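Local structure of histidine--tRNA ligase (Staphylococcus aureus, 1QE0) at residues A[17-22]-A[308-313]; A[28-33]-A[144-149]; A[101-106]-A[129-134]. The protein joins L-histidine to tRNA(His) at the expense of ATP, releasing AMP and diphosphate, and works as a homodimeric class II aminoacyl-tRNA synthetase. All coordinates share one frame; numbering follows the deposited sequence.

Interaction 1: A[17-22]-A[308-313]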
loop_
_atom_site.group_PDB
_atom_site.type_symbol
_atom_site.label_atom_id
_atom_site.label_comp_id
_atom_site.label_asym_id
_atom_site.label_seq_id
_atom_site.Cartn_x
_atom_site.Cartn_y
_atom_site.Cartn_z
ATOM N N LYS A 17 0.412 -9.145 -7.575
ATOM C CA LYS A 17 -0.254 -8.282 -8.551
ATOM C C LYS A 17 -1.728 -7.951 -8.202
ATOM O O LYS A 17 -2.207 -6.851 -8.532
ATOM C CB LYS A 17 -0.172 -8.886 -9.961
ATOM C CG LYS A 17 -0.909 -10.213 -10.126
ATOM C CD LYS A 17 -0.439 -10.966 -11.363
ATOM C CE LYS A 17 -1.205 -12.257 -11.538
ATOM N NZ LYS A 17 -0.598 -13.135 -12.579
ATOM N N LYS A 18 -2.415 -8.899 -7.546
ATOM C CA LYS A 18 -3.822 -8.779 -7.138
ATOM C C LYS A 18 -3.883 -7.828 -5.981
ATOM O O LYS A 18 -4.825 -7.058 -5.871
ATOM C CB LYS A 18 -4.374 -10.127 -6.681
ATOM C CG LYS A 18 -4.406 -11.211 -7.727
ATOM C CD LYS A 18 -4.779 -12.516 -7.061
ATOM C CE LYS A 18 -5.050 -13.678 -8.035
ATOM N NZ LYS A 18 -3.858 -14.086 -8.838
ATOM N N TRP A 19 -2.899 -7.930 -5.082
ATOM C CA TRP A 19 -2.791 -7.033 -3.921
ATOM C C TRP A 19 -2.532 -5.608 -4.408
ATOM O O TRP A 19 -3.193 -4.672 -3.964
ATOM C CB TRP A 19 -1.630 -7.426 -3.007
ATOM C CG TRP A 19 -1.943 -8.501 -2.084
ATOM C CD1 TRP A 19 -2.056 -9.827 -2.379
ATOM C CD2 TRP A 19 -2.259 -8.370 -0.699
ATOM N NE1 TRP A 19 -2.432 -10.535 -1.255
ATOM C CE2 TRP A 19 -2.560 -9.659 -0.211
ATOM C CE3 TRP A 19 -2.313 -7.289 0.180
ATOM C CZ2 TRP A 19 -2.919 -9.889 1.117
ATOM C CZ3 TRP A 19 -2.668 -7.522 1.500
ATOM C CH2 TRP A 19 -2.960 -8.808 1.955
ATOM N N ARG A 20 -1.569 -5.441 -5.315
ATOM C CA ARG A 20 -1.250 -4.113 -5.828
ATOM C C ARG A 20 -2.402 -3.490 -6.565
ATOM O O ARG A 20 -2.576 -2.278 -6.527
ATOM C CB ARG A 20 -0.026 -4.124 -6.714
ATOM C CG ARG A 20 1.206 -4.590 -5.982
ATOM C CD ARG A 20 2.412 -4.252 -6.787
ATOM N NE ARG A 20 2.315 -4.807 -8.130
ATOM C CZ ARG A 20 2.936 -5.914 -8.479
ATOM N NH1 ARG A 20 2.830 -6.396 -9.699
ATOM N NH2 ARG A 20 3.690 -6.526 -7.593
ATOM N N TYR A 21 -3.185 -4.307 -7.253
ATOM C CA TYR A 21 -4.351 -3.787 -7.956
ATOM C C TYR A 21 -5.356 -3.190 -6.946
ATOM O O TYR A 21 -5.854 -2.056 -7.114
ATOM C CB TYR A 21 -5.009 -4.905 -8.751
ATOM C CG TYR A 21 -6.230 -4.446 -9.456
ATOM C CD1 TYR A 21 -7.478 -4.565 -8.860
ATOM C CD2 TYR A 21 -6.153 -3.902 -10.717
ATOM C CE1 TYR A 21 -8.609 -4.166 -9.495
ATOM C CE2 TYR A 21 -7.314 -3.485 -11.376
ATOM C CZ TYR A 21 -8.531 -3.633 -10.749
ATOM O OH TYR A 21 -9.693 -3.292 -11.377
ATOM N N ILE A 22 -5.666 -3.987 -5.928
ATOM C CA ILE A 22 -6.569 -3.594 -4.871
ATOM C C ILE A 22 -6.012 -2.373 -4.119
ATOM O O ILE A 22 -6.684 -1.353 -4.005
ATOM C CB ILE A 22 -6.792 -4.773 -3.935
ATOM C CG1 ILE A 22 -7.706 -5.768 -4.631
ATOM C CG2 ILE A 22 -7.373 -4.312 -2.611
ATOM C CD1 ILE A 22 -7.808 -7.097 -3.937
ATOM N N LEU A 308 -10.951 -3.093 7.419
ATOM C CA LEU A 308 -11.328 -4.054 6.425
ATOM C C LEU A 308 -10.081 -4.853 6.148
ATOM O O LEU A 308 -8.973 -4.338 6.308
ATOM C CB LEU A 308 -11.763 -3.211 5.229
ATOM C CG LEU A 308 -11.657 -3.389 3.719
ATOM C CD1 LEU A 308 -12.241 -2.139 3.146
ATOM C CD2 LEU A 308 -10.244 -3.541 3.197
ATOM N N SER A 309 -10.247 -6.125 5.805
ATOM C CA SER A 309 -9.119 -7.016 5.518
ATOM C C SER A 309 -8.978 -7.202 4.038
ATOM O O SER A 309 -9.961 -7.553 3.375
ATOM C CB SER A 309 -9.360 -8.382 6.157
ATOM O OG SER A 309 -8.501 -9.372 5.621
ATOM N N ILE A 310 -7.761 -7.027 3.528
ATOM C CA ILE A 310 -7.526 -7.206 2.096
ATOM C C ILE A 310 -7.626 -8.693 1.748
ATOM O O ILE A 310 -8.155 -9.092 0.690
ATOM C CB ILE A 310 -6.167 -6.654 1.656
ATOM C CG1 ILE A 310 -6.109 -5.137 1.903
ATOM C CG2 ILE A 310 -5.946 -6.948 0.161
ATOM C CD1 ILE A 310 -7.020 -4.362 1.009
ATOM N N GLU A 311 -7.215 -9.526 2.689
ATOM C CA GLU A 311 -7.316 -10.940 2.433
ATOM C C GLU A 311 -8.746 -11.348 2.182
ATOM O O GLU A 311 -9.042 -11.937 1.143
ATOM C CB GLU A 311 -6.683 -11.727 3.546
ATOM C CG GLU A 311 -5.174 -11.631 3.451
ATOM C CD GLU A 311 -4.537 -11.059 4.687
ATOM O OE1 GLU A 311 -3.418 -11.492 5.017
ATOM O OE2 GLU A 311 -5.154 -10.194 5.330
ATOM N N ARG A 312 -9.646 -10.934 3.070
ATOM C CA ARG A 312 -11.059 -11.246 2.925
ATOM C C ARG A 312 -11.636 -10.669 1.629
ATOM O O ARG A 312 -12.395 -11.356 0.935
ATOM C CB ARG A 312 -11.859 -10.719 4.103
ATOM C CG ARG A 312 -11.593 -11.418 5.387
ATOM C CD ARG A 312 -12.657 -11.061 6.390
ATOM N NE ARG A 312 -12.542 -11.866 7.602
ATOM C CZ ARG A 312 -13.581 -12.403 8.239
ATOM N NH1 ARG A 312 -14.810 -12.208 7.777
ATOM N NH2 ARG A 312 -13.389 -13.176 9.308
ATOM N N LEU A 313 -11.300 -9.418 1.302
ATOM C CA LEU A 313 -11.800 -8.792 0.078
ATOM C C LEU A 313 -11.412 -9.666 -1.100
ATOM O O LEU A 313 -12.256 -10.015 -1.939
ATOM C CB LEU A 313 -11.220 -7.393 -0.070
ATOM C CG LEU A 313 -11.409 -6.658 -1.384
ATOM C CD1 LEU A 313 -12.851 -6.643 -1.783
ATOM C CD2 LEU A 313 -10.887 -5.246 -1.251
#

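Interaction 2: A[28-33]-A[144-149]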
loop_
_atom_site.group_PDB
_atom_site.type_symbol
_atom_site.label_atom_id
_atom_site.label_comp_id
_atom_site.label_asym_id
_atom_site.label_seq_id
_atom_site.Cartn_x
_atom_site.Cartn_y
_atom_site.Cartn_z
ATOM N N GLU A 28 -6.833 5.431 -4.790
ATOM C CA GLU A 28 -7.560 6.318 -5.701
ATOM C C GLU A 28 -8.879 6.730 -5.123
ATOM O O GLU A 28 -9.230 7.895 -5.154
ATOM C CB GLU A 28 -7.836 5.644 -7.017
ATOM C CG GLU A 28 -6.597 5.264 -7.768
ATOM C CD GLU A 28 -6.911 4.708 -9.132
ATOM O OE1 GLU A 28 -8.082 4.862 -9.586
ATOM O OE2 GLU A 28 -5.982 4.129 -9.747
ATOM N N LEU A 29 -9.648 5.755 -4.663
ATOM C CA LEU A 29 -10.938 6.032 -4.047
ATOM C C LEU A 29 -10.734 7.047 -2.899
ATOM O O LEU A 29 -11.503 8.002 -2.782
ATOM C CB LEU A 29 -11.572 4.743 -3.491
ATOM C CG LEU A 29 -12.601 3.869 -4.224
ATOM C CD1 LEU A 29 -12.783 4.313 -5.622
ATOM C CD2 LEU A 29 -12.192 2.423 -4.174
ATOM N N MET A 30 -9.678 6.890 -2.094
ATOM C CA MET A 30 -9.438 7.811 -0.972
ATOM C C MET A 30 -9.201 9.227 -1.467
ATOM O O MET A 30 -9.468 10.215 -0.779
ATOM C CB MET A 30 -8.264 7.355 -0.096
ATOM C CG MET A 30 -8.478 6.013 0.575
ATOM S SD MET A 30 -9.985 5.913 1.548
ATOM C CE MET A 30 -11.027 5.180 0.339
ATOM N N THR A 31 -8.697 9.311 -2.675
ATOM C CA THR A 31 -8.419 10.571 -3.318
ATOM C C THR A 31 -9.724 11.356 -3.557
ATOM O O THR A 31 -9.822 12.545 -3.264
ATOM C CB THR A 31 -7.656 10.245 -4.584
ATOM O OG1 THR A 31 -6.271 10.331 -4.302
ATOM C CG2 THR A 31 -8.027 11.095 -5.729
ATOM N N PHE A 32 -10.760 10.642 -3.980
ATOM C CA PHE A 32 -12.065 11.224 -4.262
ATOM C C PHE A 32 -12.725 11.662 -2.962
ATOM O O PHE A 32 -13.461 12.636 -2.930
ATOM C CB PHE A 32 -12.970 10.193 -4.963
ATOM C CG PHE A 32 -12.366 9.552 -6.158
ATOM C CD1 PHE A 32 -12.832 8.347 -6.601
ATOM C CD2 PHE A 32 -11.299 10.132 -6.831
ATOM C CE1 PHE A 32 -12.229 7.709 -7.709
ATOM C CE2 PHE A 32 -10.696 9.501 -7.935
ATOM C CZ PHE A 32 -11.168 8.294 -8.367
ATOM N N TYR A 33 -12.491 10.908 -1.899
ATOM C CA TYR A 33 -13.086 11.204 -0.598
ATOM C C TYR A 33 -12.232 12.151 0.191
ATOM O O TYR A 33 -12.660 12.650 1.233
ATOM C CB TYR A 33 -13.275 9.928 0.197
ATOM C CG TYR A 33 -14.337 9.051 -0.389
ATOM C CD1 TYR A 33 -15.631 9.086 0.127
ATOM C CD2 TYR A 33 -14.078 8.237 -1.513
ATOM C CE1 TYR A 33 -16.659 8.356 -0.459
ATOM C CE2 TYR A 33 -15.100 7.494 -2.117
ATOM C CZ TYR A 33 -16.392 7.576 -1.587
ATOM O OH TYR A 33 -17.452 6.999 -2.225
ATOM N N LEU A 144 -20.156 5.740 5.243
ATOM C CA LEU A 144 -20.995 4.563 4.895
ATOM C C LEU A 144 -21.141 4.421 3.400
ATOM O O LEU A 144 -21.151 3.317 2.882
ATOM C CB LEU A 144 -22.381 4.620 5.510
ATOM C CG LEU A 144 -22.415 4.491 7.024
ATOM C CD1 LEU A 144 -23.812 4.830 7.479
ATOM C CD2 LEU A 144 -21.997 3.125 7.478
ATOM N N ALA A 145 -21.278 5.538 2.708
ATOM C CA ALA A 145 -21.376 5.535 1.269
ATOM C C ALA A 145 -20.031 5.007 0.730
ATOM O O ALA A 145 -19.988 4.270 -0.270
ATOM C CB ALA A 145 -21.618 6.932 0.791
ATOM N N MET A 146 -18.940 5.360 1.421
ATOM C CA MET A 146 -17.584 4.940 1.045
ATOM C C MET A 146 -17.383 3.423 1.211
ATOM O O MET A 146 -16.946 2.747 0.267
ATOM C CB MET A 146 -16.537 5.697 1.890
ATOM C CG MET A 146 -15.087 5.317 1.605
ATOM S SD MET A 146 -13.971 5.787 2.953
ATOM C CE MET A 146 -13.822 7.445 2.665
ATOM N N VAL A 147 -17.702 2.892 2.400
ATOM C CA VAL A 147 -17.520 1.471 2.653
ATOM C C VAL A 147 -18.312 0.695 1.609
ATOM O O VAL A 147 -17.910 -0.386 1.209
ATOM C CB VAL A 147 -17.869 1.073 4.117
ATOM C CG1 VAL A 147 -19.282 1.410 4.434
ATOM C CG2 VAL A 147 -17.642 -0.411 4.341
ATOM N N MET A 148 -19.377 1.300 1.085
ATOM C CA MET A 148 -20.182 0.652 0.064
ATOM C C MET A 148 -19.476 0.807 -1.271
ATOM O O MET A 148 -19.371 -0.138 -2.068
ATOM C CB MET A 148 -21.541 1.316 -0.017
ATOM C CG MET A 148 -22.614 0.369 -0.430
ATOM S SD MET A 148 -22.940 -0.762 0.903
ATOM C CE MET A 148 -24.611 -1.138 0.534
ATOM N N HIS A 149 -18.965 2.006 -1.505
ATOM C CA HIS A 149 -18.275 2.310 -2.731
ATOM C C HIS A 149 -17.059 1.388 -2.899
ATOM O O HIS A 149 -16.876 0.785 -3.957
ATOM C CB HIS A 149 -17.868 3.779 -2.729
ATOM C CG HIS A 149 -17.446 4.323 -4.052
ATOM N ND1 HIS A 149 -16.975 5.587 -4.251
ATOM C CD2 HIS A 149 -17.399 3.732 -5.283
ATOM C CE1 HIS A 149 -16.653 5.778 -5.505
ATOM N NE2 HIS A 149 -16.897 4.663 -6.158
#

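Interaction 3: A[101-106]-A[129-134]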
loop_
_atom_site.group_PDB
_atom_site.type_symbol
_atom_site.label_atom_id
_atom_site.label_comp_id
_atom_site.label_asym_id
_atom_site.label_seq_id
_atom_site.Cartn_x
_atom_site.Cartn_y
_atom_site.Cartn_z
ATOM N N PRO A 101 -12.539 17.861 9.499
ATOM C CA PRO A 101 -12.049 16.774 10.356
ATOM C C PRO A 101 -10.788 16.134 9.798
ATOM O O PRO A 101 -10.461 16.294 8.618
ATOM C CB PRO A 101 -13.219 15.788 10.354
ATOM C CG PRO A 101 -13.819 15.967 8.999
ATOM C CD PRO A 101 -13.789 17.466 8.823
ATOM N N ILE A 102 -10.010 15.503 10.661
ATOM C CA ILE A 102 -8.813 14.817 10.196
ATOM C C ILE A 102 -9.304 13.509 9.552
ATOM O O ILE A 102 -9.856 12.636 10.227
ATOM C CB ILE A 102 -7.888 14.491 11.347
ATOM C CG1 ILE A 102 -7.356 15.767 11.956
ATOM C CG2 ILE A 102 -6.799 13.640 10.860
ATOM C CD1 ILE A 102 -7.090 16.805 10.904
ATOM N N LYS A 103 -9.223 13.450 8.231
ATOM C CA LYS A 103 -9.658 12.300 7.464
ATOM C C LYS A 103 -8.427 11.522 7.031
ATOM O O LYS A 103 -7.797 11.893 6.039
ATOM C CB LYS A 103 -10.403 12.818 6.256
ATOM C CG LYS A 103 -11.711 13.498 6.632
ATOM C CD LYS A 103 -12.329 14.252 5.475
ATOM C CE LYS A 103 -13.233 13.406 4.645
ATOM N NZ LYS A 103 -13.992 14.316 3.745
ATOM N N LEU A 104 -8.096 10.444 7.745
ATOM C CA LEU A 104 -6.901 9.632 7.478
ATOM C C LEU A 104 -7.195 8.153 7.169
ATOM O O LEU A 104 -8.168 7.593 7.688
ATOM C CB LEU A 104 -6.029 9.632 8.732
ATOM C CG LEU A 104 -5.358 10.854 9.360
ATOM C CD1 LEU A 104 -4.874 10.477 10.768
ATOM C CD2 LEU A 104 -4.217 11.345 8.521
ATOM N N TYR A 105 -6.326 7.508 6.394
ATOM C CA TYR A 105 -6.484 6.092 6.087
ATOM C C TYR A 105 -5.154 5.380 6.156
ATOM O O TYR A 105 -4.090 6.015 6.108
ATOM C CB TYR A 105 -7.127 5.859 4.716
ATOM C CG TYR A 105 -6.220 5.886 3.501
ATOM C CD1 TYR A 105 -5.565 4.748 3.051
ATOM C CD2 TYR A 105 -6.083 7.040 2.766
ATOM C CE1 TYR A 105 -4.810 4.774 1.898
ATOM C CE2 TYR A 105 -5.322 7.082 1.616
ATOM C CZ TYR A 105 -4.696 5.962 1.183
ATOM O OH TYR A 105 -3.968 6.068 0.017
ATOM N N TYR A 106 -5.205 4.062 6.318
ATOM C CA TYR A 106 -3.984 3.275 6.402
ATOM C C TYR A 106 -4.192 1.958 5.718
ATOM O O TYR A 106 -5.298 1.646 5.307
ATOM C CB TYR A 106 -3.569 3.078 7.850
ATOM C CG TYR A 106 -4.578 2.384 8.692
ATOM C CD1 TYR A 106 -5.358 3.096 9.599
ATOM C CD2 TYR A 106 -4.779 1.016 8.574
ATOM C CE1 TYR A 106 -6.324 2.457 10.363
ATOM C CE2 TYR A 106 -5.745 0.361 9.333
ATOM C CZ TYR A 106 -6.515 1.082 10.218
ATOM O OH TYR A 106 -7.488 0.427 10.929
ATOM N N VAL A 129 -10.029 3.538 7.677
ATOM C CA VAL A 129 -10.096 4.997 7.645
ATOM C C VAL A 129 -10.568 5.493 8.992
ATOM O O VAL A 129 -11.219 4.769 9.727
ATOM C CB VAL A 129 -11.040 5.574 6.586
ATOM C CG1 VAL A 129 -10.974 4.765 5.358
ATOM C CG2 VAL A 129 -12.462 5.759 7.135
ATOM N N GLU A 130 -10.238 6.737 9.304
ATOM C CA GLU A 130 -10.625 7.371 10.559
ATOM C C GLU A 130 -10.884 8.821 10.258
ATOM O O GLU A 130 -10.038 9.483 9.666
ATOM C CB GLU A 130 -9.483 7.368 11.567
ATOM C CG GLU A 130 -9.019 6.038 12.041
ATOM C CD GLU A 130 -10.020 5.391 12.931
ATOM O OE1 GLU A 130 -10.033 4.137 12.983
ATOM O OE2 GLU A 130 -10.791 6.142 13.572
ATOM N N ALA A 131 -12.072 9.299 10.590
ATOM C CA ALA A 131 -12.391 10.695 10.414
ATOM C C ALA A 131 -12.533 11.170 11.872
ATOM O O ALA A 131 -13.370 10.652 12.607
ATOM C CB ALA A 131 -13.692 10.831 9.658
ATOM N N ILE A 132 -11.650 12.046 12.338
ATOM C CA ILE A 132 -11.735 12.541 13.719
ATOM C C ILE A 132 -11.957 14.076 13.789
ATOM O O ILE A 132 -11.421 14.849 12.991
ATOM C CB ILE A 132 -10.473 12.171 14.517
ATOM C CG1 ILE A 132 -10.055 10.742 14.219
ATOM C CG2 ILE A 132 -10.712 12.261 16.014
ATOM C CD1 ILE A 132 -8.564 10.474 14.530
ATOM N N GLY A 133 -12.795 14.508 14.718
ATOM C CA GLY A 133 -13.065 15.913 14.878
ATOM C C GLY A 133 -14.281 16.504 14.201
ATOM O O GLY A 133 -14.247 17.678 13.841
ATOM N N ALA A 134 -15.364 15.749 14.030
ATOM C CA ALA A 134 -16.552 16.322 13.403
ATOM C C ALA A 134 -17.775 15.452 13.537
ATOM O O ALA A 134 -18.218 14.873 12.542
ATOM C CB ALA A 134 -16.294 16.605 11.938
#

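Interaction 1: A[17-22]-A[308-313]
Ile310 fits between Trp19 and Ile22, two residues of helix 13-33 that lie nearly one turn apart. Its CB already lies close to the indole, 3.6 Å from Trp19 CZ3. From there the side chain divides. The CG2 branch, anti to the backbone N, goes over one face of the indole and makes a CH-pi contact, 3.8 Å from the centroid of the Trp19 six-membered ring and 19° off its normal. The other branch runs through CG1 to CD1, which meets Ile22 CG2 at 3.6 Å as the two side chains pass in opposite senses. A beta-branched residue suits this place because each arm serves a different partner. Ile22 CG2 also meets Leu313 CD2 tip to tip at 3.9 Å.

Glu311 comes to the indole at its edge: its methylene CG lies 3.7 Å from Trp19 CZ2, and the carboxylate plane stands 79° from the ring. Arg39 of the second subunit also packs on Trp19; the long helix is consistent with class II motif 1, which lies at the dimer interface, and the strand-to-helix passage at 308-313 with motif 3. No hydrogen bond crosses between the segments, so shape and apolar burial hold the start of helix 310-319 against helix 13-33, while Glu311 OE2 turns to Asn125 N and Ser309 OG caps its own helix, accepting from Arg312 N at 3.2 Å.

Interaction 2: A[28-33]-A[144-149]
Segments 28-33 and 144-149, parts of helices 13-33 and 137-153, run nearly antiparallel, 157° between their directions with axes 11.3 Å apart, and across that gap Tyr33 meets His149 and Met146. Tyr33 is long enough to span the gap and ends in a hydroxyl that suits an imidazole partner: Tyr33 OH is hydrogen-bonded to His149 ND1, modelled at a short 2.5 Å. The imidazole nitrogen lies at the edge of the tyrosine ring, near its plane, and the two rings meet rim to rim with planes 56° apart, neither lying over the other. His149 reaches this spot because its CG is anti to the backbone N (chi1 -166°), which throws the ring out toward the other helix. Leu29 packs on one imidazole face, with CD1 4.1 Å from His149 CE1.

Met146 takes a face of the phenol ring. Its CG sits almost directly above the centre, 4.0 Å from the Tyr33 ring centroid, and the chain then bends at chi3, bringing CE back to 3.5 Å from Tyr33 CG. Met146 SD stands farther off above the same ring, a distant Met-aromatic contact, and lies 4.0 Å from Met30 CE. Flexible, unbranched methionines suit such filling between two helices.

Around this pair, Met30 and Met146 rest on Val129 of strand 123-132, Met30 also on Phe127, while Val147 packs on strand 265-272 and Ala145 on helix 231-245. The second subunit also reaches the contact: its His354 stacks on His149, and its Arg353 donates to Phe32 O.

Interaction 3: A[101-106]-A[129-134]
Ile102 and Ile132, like Leu104 and Glu130, face each other as hydrogen-bonded pairs in the antiparallel hairpin of strands 102-111 and 123-132, consistent with motif 2 of class II synthetases. The tight part is the backbone. Ile102 and Ile132 exchange two bonds, each 2.8 Å between the N of one and the O of the other. Glu130 N donates to Leu104 O at the same length, and the return bond, Leu104 N to Glu130 O, is 2.9 Å long and nearly straight, with 168° at the hydrogen. Between these pairs Ala131 CA approaches Ile102 O at 3.2 Å, a CA-H...O contact of the kind antiparallel strands often make.

The side chains are looser. On one face those of Lys103 and Ala131 approach only to 4.5 Å, between Lys103 CG and Ala131 CB. Lys103 NZ forms salt bridges with Glu142 and with Asp360 of the second subunit, so a long cationic side chain suits the place. Tyr105 touches Val129 through its CB, while a chi1 of 84° sets CG of Tyr105 over its own backbone and carries the ring off the neighbouring strand, its OH bonding Asp27. On the opposite face Glu130 is buried, its OE2 bonded to Tyr289 OH.

The strand ends at Ile132, and Gly133 begins the turn. At its backbone angles (phi 96°) a CB would be jammed against the carbonyl O of Ile132, so a residue without a side chain fits. Next to it, Ala134 CB rests 3.6 Å from CB of Pro101, a proline preceded by a cis peptide bond.

How the interactions relate
Helix 13-33 unites interactions 1 and 2, whose centres lie 16 Å apart: its earlier turns meet 308-313 and its last turns meet 144-149. Interaction 3 adjoins interaction 2 directly. Met30 CG comes 3.4 Å from Tyr105 CD2, Met146 SD lies 4.0 Å from Val129 CG1, and Lys103 NZ makes a weak hydrogen bond to Tyr33 O. Interactions 1 and 3 do not touch, with centres about 22 Å apart, but strands 123-132 and 302-309 are neighbours in the sheet. In class II synthetases motifs 2 and 3 build the ATP site, empty in this apo enzyme. All three contacts also reach the second subunit.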